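Local coordinates for erythrocyte membrane protein 1 (PDB 2XU0) that probably binds host cell surface receptors as a parasite adhesin, represented here by its rosetting region, the N-terminal segment plus the first Duffy-binding-like domain, at residues Ala111-Asp116 / Leu388-Lys393; Ala129-Arg134 / Asp207-Asn212; Gln311-Phe316 / Asp430-Leu435. The protein carries 10 engineered substitutions. All coordinates share one frame; numbering follows the deposited sequence.

Contact 1: residues Ala111-Asp116 / Leu388-Lys393; sequences AYCNSD and LEEFYK. With MG (magnesium ion), chain C.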
loop_
_atom_site.group_PDB
_atom_site.type_symbol
_atom_site.label_atom_id
_atom_site.label_comp_id
_atom_site.label_asym_id
_atom_site.label_seq_id
_atom_site.Cartn_x
_atom_site.Cartn_y
_atom_site.Cartn_z
ATOM N N ALA A 111 -6.823 2.653 8.410
ATOM C CA ALA A 111 -6.953 1.451 7.574
ATOM C C ALA A 111 -8.263 0.756 8.025
ATOM O O ALA A 111 -8.690 0.945 9.173
ATOM C CB ALA A 111 -5.778 0.513 7.814
ATOM N N TYR A 112 -8.888 -0.022 7.139
ATOM C CA TYR A 112 -10.082 -0.805 7.475
ATOM C C TYR A 112 -9.672 -2.292 7.575
ATOM O O TYR A 112 -9.299 -2.874 6.560
ATOM C CB TYR A 112 -11.196 -0.601 6.435
ATOM C CG TYR A 112 -12.442 -1.395 6.757
ATOM C CD1 TYR A 112 -13.492 -0.824 7.475
ATOM C CD2 TYR A 112 -12.542 -2.742 6.413
ATOM C CE1 TYR A 112 -14.627 -1.568 7.809
ATOM C CE2 TYR A 112 -13.653 -3.499 6.767
ATOM C CZ TYR A 112 -14.705 -2.905 7.444
ATOM O OH TYR A 112 -15.813 -3.666 7.724
ATOM N N CYS A 113 -9.768 -2.891 8.786
ATOM C CA CYS A 113 -9.396 -4.285 9.101
ATOM C C CYS A 113 -10.595 -5.124 9.602
ATOM O O CYS A 113 -10.399 -6.264 10.007
ATOM C CB CYS A 113 -8.248 -4.329 10.116
ATOM S SG CYS A 113 -6.856 -3.248 9.722
ATOM N N ASN A 114 -11.811 -4.590 9.576
ATOM C CA ASN A 114 -13.008 -5.323 10.029
ATOM C C ASN A 114 -13.595 -6.243 8.941
ATOM O O ASN A 114 -13.032 -6.347 7.854
ATOM C CB ASN A 114 -14.060 -4.375 10.643
ATOM C CG ASN A 114 -13.585 -3.595 11.859
ATOM O OD1 ASN A 114 -12.752 -4.051 12.660
ATOM N ND2 ASN A 114 -14.112 -2.388 12.026
ATOM N N SER A 115 -14.727 -6.912 9.233
ATOM C CA SER A 115 -15.308 -7.904 8.337
ATOM C C SER A 115 -16.332 -7.533 7.283
ATOM O O SER A 115 -16.345 -8.195 6.247
ATOM C CB SER A 115 -15.779 -9.118 9.122
ATOM O OG SER A 115 -16.670 -8.742 10.151
ATOM N N ASP A 116 -17.241 -6.580 7.546
ATOM C CA ASP A 116 -18.314 -6.293 6.579
ATOM C C ASP A 116 -17.822 -5.798 5.197
ATOM O O ASP A 116 -18.354 -6.224 4.162
ATOM C CB ASP A 116 -19.395 -5.362 7.171
ATOM C CG ASP A 116 -19.960 -5.756 8.533
ATOM O OD1 ASP A 116 -19.996 -6.973 8.842
ATOM O OD2 ASP A 116 -20.339 -4.845 9.304
ATOM N N LEU A 388 -0.587 -1.817 16.614
ATOM C CA LEU A 388 -0.196 -3.131 17.106
ATOM C C LEU A 388 -1.282 -4.146 16.785
ATOM O O LEU A 388 -0.940 -5.256 16.387
ATOM C CB LEU A 388 0.094 -3.118 18.624
ATOM C CG LEU A 388 0.480 -4.482 19.290
ATOM C CD1 LEU A 388 1.725 -5.128 18.626
ATOM C CD2 LEU A 388 0.685 -4.345 20.793
ATOM N N GLU A 389 -2.576 -3.799 17.007
ATOM C CA GLU A 389 -3.672 -4.731 16.758
ATOM C C GLU A 389 -3.765 -5.064 15.272
ATOM O O GLU A 389 -3.836 -6.235 14.917
ATOM C CB GLU A 389 -5.007 -4.236 17.341
ATOM C CG GLU A 389 -6.193 -5.110 16.976
ATOM C CD GLU A 389 -7.440 -4.751 17.764
ATOM O OE1 GLU A 389 -8.373 -4.177 17.162
ATOM O OE2 GLU A 389 -7.460 -4.991 18.995
ATOM N N GLU A 390 -3.727 -4.036 14.418
ATOM C CA GLU A 390 -3.704 -4.172 12.964
ATOM C C GLU A 390 -2.582 -5.095 12.534
ATOM O O GLU A 390 -2.770 -5.889 11.614
ATOM C CB GLU A 390 -3.527 -2.791 12.322
ATOM C CG GLU A 390 -4.773 -1.923 12.434
ATOM C CD GLU A 390 -4.637 -0.532 11.845
ATOM O OE1 GLU A 390 -3.559 -0.220 11.298
ATOM O OE2 GLU A 390 -5.561 0.284 12.043
ATOM N N PHE A 391 -1.409 -4.955 13.170
ATOM C CA PHE A 391 -0.222 -5.755 12.929
ATOM C C PHE A 391 -0.468 -7.244 13.241
ATOM O O PHE A 391 -0.211 -8.095 12.383
ATOM C CB PHE A 391 0.982 -5.224 13.757
ATOM C CG PHE A 391 2.142 -6.189 13.676
ATOM C CD1 PHE A 391 2.915 -6.274 12.515
ATOM C CD2 PHE A 391 2.383 -7.095 14.698
ATOM C CE1 PHE A 391 3.924 -7.234 12.397
ATOM C CE2 PHE A 391 3.390 -8.053 14.578
ATOM C CZ PHE A 391 4.150 -8.116 13.425
ATOM N N TYR A 392 -0.999 -7.561 14.447
ATOM C CA TYR A 392 -1.259 -8.972 14.812
ATOM C C TYR A 392 -2.294 -9.597 13.886
ATOM O O TYR A 392 -2.148 -10.764 13.518
ATOM C CB TYR A 392 -1.741 -9.111 16.273
ATOM C CG TYR A 392 -0.693 -8.878 17.341
ATOM C CD1 TYR A 392 0.563 -9.475 17.256
ATOM C CD2 TYR A 392 -1.020 -8.226 18.533
ATOM C CE1 TYR A 392 1.489 -9.375 18.296
ATOM C CE2 TYR A 392 -0.088 -8.081 19.561
ATOM C CZ TYR A 392 1.165 -8.653 19.436
ATOM O OH TYR A 392 2.088 -8.461 20.420
ATOM N N LYS A 393 -3.301 -8.806 13.461
ATOM C CA LYS A 393 -4.366 -9.300 12.571
ATOM C C LYS A 393 -3.817 -9.716 11.224
ATOM O O LYS A 393 -4.271 -10.700 10.670
ATOM C CB LYS A 393 -5.441 -8.249 12.367
ATOM C CG LYS A 393 -6.350 -8.035 13.577
ATOM C CD LYS A 393 -7.344 -6.996 13.222
ATOM C CE LYS A 393 -8.662 -7.222 13.909
ATOM N NZ LYS A 393 -8.868 -6.216 14.982
HETATM MG MG MG C . -16.276 -10.179 5.151
HETATM O O HOH W 1 -5.443 2.735 10.839
HETATM O O HOH W 2 -17.560 -8.988 3.432
HETATM O O HOH W 3 -16.346 -12.105 3.721
HETATM O O HOH W 4 -18.324 -10.774 6.351
#

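Contact 2: residues Ala129-Arg134 / Asp207-Asn212; sequences ACAPPR and DMFLPN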
loop_
_atom_site.group_PDB
_atom_site.type_symbol
_atom_site.label_atom_id
_atom_site.label_comp_id
_atom_site.label_asym_id
_atom_site.label_seq_id
_atom_site.Cartn_x
_atom_site.Cartn_y
_atom_site.Cartn_z
ATOM N N ALA A 129 -7.234 -9.072 6.674
ATOM C CA ALA A 129 -6.525 -8.221 5.706
ATOM C C ALA A 129 -6.936 -6.761 6.054
ATOM O O ALA A 129 -8.041 -6.551 6.588
ATOM C CB ALA A 129 -6.951 -8.573 4.291
ATOM N N CYS A 130 -6.023 -5.778 5.853
ATOM C CA CYS A 130 -6.284 -4.357 6.157
ATOM C C CYS A 130 -6.299 -3.564 4.891
ATOM O O CYS A 130 -5.254 -3.390 4.283
ATOM C CB CYS A 130 -5.275 -3.784 7.163
ATOM S SG CYS A 130 -5.444 -4.450 8.847
ATOM N N ALA A 131 -7.464 -3.066 4.497
ATOM C CA ALA A 131 -7.572 -2.214 3.303
ATOM C C ALA A 131 -6.950 -0.872 3.661
ATOM O O ALA A 131 -7.351 -0.285 4.661
ATOM C CB ALA A 131 -9.024 -2.048 2.871
ATOM N N PRO A 132 -5.876 -0.447 2.945
ATOM C CA PRO A 132 -5.235 0.835 3.282
ATOM C C PRO A 132 -6.112 2.026 2.896
ATOM O O PRO A 132 -6.948 1.903 2.000
ATOM C CB PRO A 132 -3.931 0.805 2.474
ATOM C CG PRO A 132 -4.186 -0.080 1.357
ATOM C CD PRO A 132 -5.287 -1.034 1.727
ATOM N N PRO A 133 -5.952 3.181 3.559
ATOM C CA PRO A 133 -6.771 4.366 3.179
ATOM C C PRO A 133 -6.676 4.749 1.698
ATOM O O PRO A 133 -7.689 5.152 1.125
ATOM C CB PRO A 133 -6.287 5.475 4.141
ATOM C CG PRO A 133 -5.057 4.979 4.722
ATOM C CD PRO A 133 -5.044 3.488 4.681
ATOM N N ARG A 134 -5.504 4.465 1.022
ATOM C CA ARG A 134 -5.372 4.707 -0.415
ATOM C C ARG A 134 -6.415 3.858 -1.162
ATOM O O ARG A 134 -7.018 4.340 -2.102
ATOM C CB ARG A 134 -3.925 4.439 -0.905
ATOM C CG ARG A 134 -3.645 4.783 -2.393
ATOM C CD ARG A 134 -2.521 3.946 -3.023
ATOM N NE ARG A 134 -2.505 2.582 -2.480
ATOM C CZ ARG A 134 -3.291 1.595 -2.884
ATOM N NH1 ARG A 134 -4.103 1.764 -3.919
ATOM N NH2 ARG A 134 -3.268 0.427 -2.263
ATOM N N ASP A 207 -10.240 -8.181 -6.207
ATOM C CA ASP A 207 -10.190 -7.208 -5.133
ATOM C C ASP A 207 -11.052 -7.626 -3.938
ATOM O O ASP A 207 -12.165 -8.122 -4.136
ATOM C CB ASP A 207 -10.555 -5.814 -5.675
ATOM C CG ASP A 207 -10.679 -4.791 -4.596
ATOM O OD1 ASP A 207 -9.622 -4.264 -4.148
ATOM O OD2 ASP A 207 -11.794 -4.633 -4.070
ATOM N N MET A 208 -10.528 -7.459 -2.720
ATOM C CA MET A 208 -11.177 -7.890 -1.458
ATOM C C MET A 208 -12.063 -6.808 -0.818
ATOM O O MET A 208 -12.777 -7.097 0.138
ATOM C CB MET A 208 -10.102 -8.247 -0.413
ATOM C CG MET A 208 -9.367 -9.540 -0.647
ATOM S SD MET A 208 -8.165 -9.741 0.708
ATOM C CE MET A 208 -6.785 -8.958 0.052
ATOM N N PHE A 209 -11.977 -5.556 -1.287
ATOM C CA PHE A 209 -12.742 -4.488 -0.640
ATOM C C PHE A 209 -14.183 -4.399 -1.107
ATOM O O PHE A 209 -14.463 -4.429 -2.302
ATOM C CB PHE A 209 -12.000 -3.146 -0.670
ATOM C CG PHE A 209 -12.582 -2.042 0.192
ATOM C CD1 PHE A 209 -12.530 -2.118 1.582
ATOM C CD2 PHE A 209 -13.081 -0.875 -0.385
ATOM C CE1 PHE A 209 -13.033 -1.075 2.378
ATOM C CE2 PHE A 209 -13.607 0.147 0.408
ATOM C CZ PHE A 209 -13.587 0.036 1.782
ATOM N N LEU A 210 -15.107 -4.354 -0.151
ATOM C CA LEU A 210 -16.519 -4.262 -0.448
ATOM C C LEU A 210 -16.982 -2.878 0.031
ATOM O O LEU A 210 -17.233 -2.709 1.222
ATOM C CB LEU A 210 -17.257 -5.393 0.265
ATOM C CG LEU A 210 -18.741 -5.485 -0.018
ATOM C CD1 LEU A 210 -18.992 -5.681 -1.499
ATOM C CD2 LEU A 210 -19.369 -6.591 0.807
ATOM N N PRO A 211 -17.005 -1.853 -0.865
ATOM C CA PRO A 211 -17.354 -0.476 -0.423
ATOM C C PRO A 211 -18.668 -0.368 0.347
ATOM O O PRO A 211 -18.743 0.353 1.335
ATOM C CB PRO A 211 -17.379 0.331 -1.723
ATOM C CG PRO A 211 -16.593 -0.456 -2.686
ATOM C CD PRO A 211 -16.722 -1.895 -2.318
ATOM N N ASN A 212 -19.683 -1.123 -0.092
ATOM C CA ASN A 212 -21.024 -1.204 0.524
ATOM C C ASN A 212 -21.747 -2.452 -0.009
ATOM O O ASN A 212 -21.301 -3.046 -0.998
ATOM C CB ASN A 212 -21.838 0.078 0.232
ATOM C CG ASN A 212 -21.885 0.452 -1.218
ATOM O OD1 ASN A 212 -22.211 -0.363 -2.082
ATOM N ND2 ASN A 212 -21.519 1.688 -1.524
#

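Contact 3: residues Gln311-Phe316 / Asp430-Leu435; sequences QFLRWF and DKFLNL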
loop_
_atom_site.group_PDB
_atom_site.type_symbol
_atom_site.label_atom_id
_atom_site.label_comp_id
_atom_site.label_asym_id
_atom_site.label_seq_id
_atom_site.Cartn_x
_atom_site.Cartn_y
_atom_site.Cartn_z
ATOM N N GLN A 311 -3.019 -9.387 -3.406
ATOM C CA GLN A 311 -3.499 -8.145 -2.788
ATOM C C GLN A 311 -3.198 -8.009 -1.293
ATOM O O GLN A 311 -2.760 -6.941 -0.858
ATOM C CB GLN A 311 -4.987 -7.931 -3.104
ATOM C CG GLN A 311 -5.542 -6.596 -2.589
ATOM C CD GLN A 311 -6.902 -6.316 -3.089
ATOM O OE1 GLN A 311 -7.866 -7.027 -2.773
ATOM N NE2 GLN A 311 -7.034 -5.197 -3.801
ATOM N N PHE A 312 -3.423 -9.086 -0.511
ATOM C CA PHE A 312 -3.147 -9.092 0.922
ATOM C C PHE A 312 -1.662 -8.744 1.187
ATOM O O PHE A 312 -1.366 -7.991 2.103
ATOM C CB PHE A 312 -3.522 -10.472 1.561
ATOM C CG PHE A 312 -2.881 -10.624 2.927
ATOM C CD1 PHE A 312 -3.330 -9.872 4.011
ATOM C CD2 PHE A 312 -1.744 -11.415 3.096
ATOM C CE1 PHE A 312 -2.639 -9.884 5.228
ATOM C CE2 PHE A 312 -1.076 -11.449 4.324
ATOM C CZ PHE A 312 -1.539 -10.697 5.389
ATOM N N LEU A 313 -0.733 -9.331 0.416
ATOM C CA LEU A 313 0.704 -9.061 0.570
ATOM C C LEU A 313 1.050 -7.592 0.241
ATOM O O LEU A 313 1.875 -6.974 0.923
ATOM C CB LEU A 313 1.539 -10.039 -0.305
ATOM C CG LEU A 313 1.400 -11.519 0.088
ATOM C CD1 LEU A 313 2.143 -12.415 -0.879
ATOM C CD2 LEU A 313 1.811 -11.761 1.578
ATOM N N ARG A 314 0.428 -7.053 -0.798
ATOM C CA ARG A 314 0.596 -5.651 -1.199
ATOM C C ARG A 314 0.065 -4.746 -0.098
ATOM O O ARG A 314 0.721 -3.791 0.234
ATOM C CB ARG A 314 -0.212 -5.349 -2.456
ATOM C CG ARG A 314 0.253 -6.082 -3.695
ATOM C CD ARG A 314 -0.352 -5.465 -4.932
ATOM N NE ARG A 314 -1.768 -5.073 -4.815
ATOM C CZ ARG A 314 -2.772 -5.674 -5.442
ATOM N NH1 ARG A 314 -2.565 -6.785 -6.132
ATOM N NH2 ARG A 314 -4.002 -5.207 -5.327
ATOM N N TRP A 315 -1.111 -5.061 0.478
ATOM C CA TRP A 315 -1.690 -4.229 1.532
ATOM C C TRP A 315 -0.900 -4.234 2.814
ATOM O O TRP A 315 -0.803 -3.196 3.458
ATOM C CB TRP A 315 -3.148 -4.609 1.815
ATOM C CG TRP A 315 -4.131 -4.301 0.711
ATOM C CD1 TRP A 315 -3.915 -3.561 -0.423
ATOM C CD2 TRP A 315 -5.548 -4.556 0.765
ATOM N NE1 TRP A 315 -5.101 -3.429 -1.129
ATOM C CE2 TRP A 315 -6.122 -4.001 -0.405
ATOM C CE3 TRP A 315 -6.387 -5.207 1.691
ATOM C CZ2 TRP A 315 -7.499 -4.121 -0.693
ATOM C CZ3 TRP A 315 -7.740 -5.354 1.389
ATOM C CH2 TRP A 315 -8.281 -4.826 0.208
ATOM N N PHE A 316 -0.330 -5.397 3.187
ATOM C CA PHE A 316 0.461 -5.529 4.391
ATOM C C PHE A 316 1.793 -4.771 4.189
ATOM O O PHE A 316 2.276 -4.143 5.122
ATOM C CB PHE A 316 0.676 -7.047 4.683
ATOM C CG PHE A 316 1.177 -7.465 6.049
ATOM C CD1 PHE A 316 1.336 -6.530 7.076
ATOM C CD2 PHE A 316 1.521 -8.797 6.306
ATOM C CE1 PHE A 316 1.800 -6.921 8.345
ATOM C CE2 PHE A 316 2.016 -9.181 7.560
ATOM C CZ PHE A 316 2.129 -8.251 8.579
ATOM N N ASP A 430 8.393 -15.068 10.362
ATOM C CA ASP A 430 9.603 -14.387 10.806
ATOM C C ASP A 430 10.436 -13.921 9.604
ATOM O O ASP A 430 10.868 -12.773 9.611
ATOM C CB ASP A 430 10.443 -15.292 11.725
ATOM C CG ASP A 430 9.671 -16.007 12.831
ATOM O OD1 ASP A 430 8.705 -16.754 12.507
ATOM O OD2 ASP A 430 10.073 -15.883 14.013
ATOM N N LYS A 431 10.623 -14.774 8.555
ATOM C CA LYS A 431 11.383 -14.369 7.362
ATOM C C LYS A 431 10.642 -13.293 6.557
ATOM O O LYS A 431 11.275 -12.396 6.024
ATOM C CB LYS A 431 11.778 -15.568 6.478
ATOM C CG LYS A 431 12.517 -16.677 7.226
ATOM C CD LYS A 431 13.926 -16.295 7.693
ATOM C CE LYS A 431 14.416 -17.215 8.788
ATOM N NZ LYS A 431 15.868 -17.036 9.060
ATOM N N PHE A 432 9.310 -13.375 6.486
ATOM C CA PHE A 432 8.512 -12.370 5.797
ATOM C C PHE A 432 8.532 -11.038 6.569
ATOM O O PHE A 432 8.541 -9.983 5.937
ATOM C CB PHE A 432 7.068 -12.868 5.489
ATOM C CG PHE A 432 6.280 -11.817 4.731
ATOM C CD1 PHE A 432 6.398 -11.698 3.352
ATOM C CD2 PHE A 432 5.461 -10.914 5.407
ATOM C CE1 PHE A 432 5.739 -10.672 2.663
ATOM C CE2 PHE A 432 4.796 -9.901 4.721
ATOM C CZ PHE A 432 4.938 -9.786 3.349
ATOM N N LEU A 433 8.556 -11.082 7.925
ATOM C CA LEU A 433 8.612 -9.885 8.750
ATOM C C LEU A 433 9.932 -9.115 8.584
ATOM O O LEU A 433 9.908 -7.884 8.628
ATOM C CB LEU A 433 8.264 -10.129 10.244
ATOM C CG LEU A 433 6.805 -10.527 10.558
ATOM C CD1 LEU A 433 6.613 -10.816 12.055
ATOM C CD2 LEU A 433 5.823 -9.450 10.149
ATOM N N ASN A 434 11.038 -9.832 8.305
ATOM C CA ASN A 434 12.361 -9.259 8.014
ATOM C C ASN A 434 12.275 -8.415 6.753
ATOM O O ASN A 434 12.916 -7.382 6.690
ATOM C CB ASN A 434 13.431 -10.359 7.776
ATOM C CG ASN A 434 13.793 -11.241 8.946
ATOM O OD1 ASN A 434 14.260 -12.371 8.766
ATOM N ND2 ASN A 434 13.645 -10.743 10.166
ATOM N N LEU A 435 11.477 -8.836 5.758
ATOM C CA LEU A 435 11.283 -8.065 4.517
ATOM C C LEU A 435 10.593 -6.721 4.831
ATOM O O LEU A 435 10.949 -5.693 4.240
ATOM C CB LEU A 435 10.436 -8.859 3.503
ATOM C CG LEU A 435 10.964 -10.227 3.034
ATOM C CD1 LEU A 435 10.083 -10.800 1.908
ATOM C CD2 LEU A 435 12.460 -10.191 2.665
#

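Contact 1: residues Ala111-Asp116 / Leu388-Lys393
The carboxylate of Glu390 is the flat group through which helix 371-407 meets the loop 111-116. Its OE1 lies 4.2 Å from CB of Ala111, but the stronger claims on this oxygen come from NE1 of Trp319, a hydrogen bond, and from NZ of Lys387, a salt bridge. The other oxygen, OE2, accepts from a water 2.7 Å away, and the same water accepts from the backbone N of Ala111 at 2.8 Å. A buried acid thus reaches the loop through a relay rather than a direct bond. The second flat group is the ring of Tyr112: within the loop, Asn114 N lies over one face of it, 3.5 Å above its plane and toward the rim.

Glu390 gets its head to Ala111 because CG starts beside the backbone N (chi1 -72°) and the chain then runs extended. On the way it passes Cys113, whose SG comes to 3.7 Å from CG of Glu390. That sulfur is half of the disulfide to Cys130, so the methylene of an acidic residue packs against a covalent cross-link. One turn on, CD of Lys393 lies 4.2 Å from CB of Cys113, a less certain touch because the lysine has two conformers.

Beyond these touching residues the loop becomes a metal site. The carbonyl O of Ser115 binds the magnesium ion at 2.3 Å, with the carbonyls of Ile118 and Asn121 and three waters completing six ligands; one of those waters also donates to O of Asp116.

In the fold, a loop between helices 78-81 and 133-136 rests on the middle of helix 371-407. Trp319 brings in helix 311-338, while Leu388, Phe391 and Tyr392 of the long helix pack on Pro457 of helix 457-460.

Contact 2: residues Ala129-Arg134 / Asp207-Asn212
Ala131 and Phe209 bring together two loops of the Duffy-binding-like fold, the second of which is shaped by an Asx turn at Asp207. Ala131 loses more surface here than any other residue of the two segments: its methyl CB lies 3.7 Å from CD1 of Phe209 and 4.2 Å from CE1, meeting the ring obliquely. Phe209 directs its ring to this methyl by holding CG anti to its own backbone N. Ile118 and Trp315 also touch Ala131, so that the small side chain is enclosed by larger apolar groups.

Two residues back, Ala129 repeats the arrangement with a different partner. Its CB stands 4.0 Å from SD of Met208, an apolar sulfur-to-methyl contact; the bend at the end of the methionine chain (chi3 -90°) carries CE toward helix 311-338, near N of Phe312. The Phe312 side chain touches Ala129 as well. Two methyls on one segment thus meet two larger side chains on the other, with no hydrogen bond between the segments.

Polar bonds hold the neighbourhood from outside the apolar touch. Helix 133-136 begins right after Ala131, with Pro132 at its N-cap position. In the other loop, Asp207 OD1 forms a salt bridge with Arg135 of that same helix and accepts from Gln311, which also receives the backbone N of Met208. The remaining oxygen closes the Asx turn: N of Phe209 donates to Asp207 OD2 at 2.9 Å, a bent bond with an angle of 133° at the hydrogen, approaching from 52° out of the carboxylate plane.

Contact 3: residues Gln311-Phe316 / Asp430-Leu435
Phe316 and Phe432 bridge two helices: the axes of segments 311-316 and 430-435 approach to 12.5 Å, a wide spacing filled by two phenylalanines and two leucines. Both rings start with CG anti to the backbone N, yet they are rotated very differently about the next bond. Phe316 has CA almost in its ring plane (chi2 6°), whereas Phe432 stands its ring across that direction (chi2 83°). Extended past one another in opposite senses, the rings meet obliquely, planes at 36° and centroids 5.9 Å apart; the nearest atoms are Phe316 CD2 and Phe432 CE2, at 3.8 Å.

The leucines take a different well, with CG beside the backbone N and anti to the carbonyl carbon, and each offers its CD2 methyl to a ring. That of Leu313 lies 4.1 Å from CZ of Phe432, and that of Leu433 lies 4.2 Å from CZ of Phe316. All four side chains are buried, and the contact is wholly apolar.

Helix 371-407 joins in through Tyr398, stacked on Phe432, and Gln394, touching Phe316. Leu313 also packs on Phe417, Tyr418 and Leu421 of helix 415-423 and on Leu26 of helix 22-39, which belongs to the N-terminal segment.

Along the chain, contact 2 is nested within the loop closed by contact 1 and finishes before contact 3 opens, while contacts 1 and 3 interleave. The centres of contacts 1 and 2 are about 11 Å apart, those of 1 and 3 about 15 Å, and those of 2 and 3 about 17 Å. Contacts 1 and 2 are joined by the Cys113–Cys130 disulfide and by a probable hydrogen bond from Ala131 N to Tyr112 O; Gln311 ties 2 to 3, and Phe391 CE1 packs 3.7 Å from Leu433 CD2 between 1 and 3. Helices 311-338 and 371-407 run through this network, and the contacts adjoin across parts assigned to the Duffy-binding region and the C-terminal subdomain.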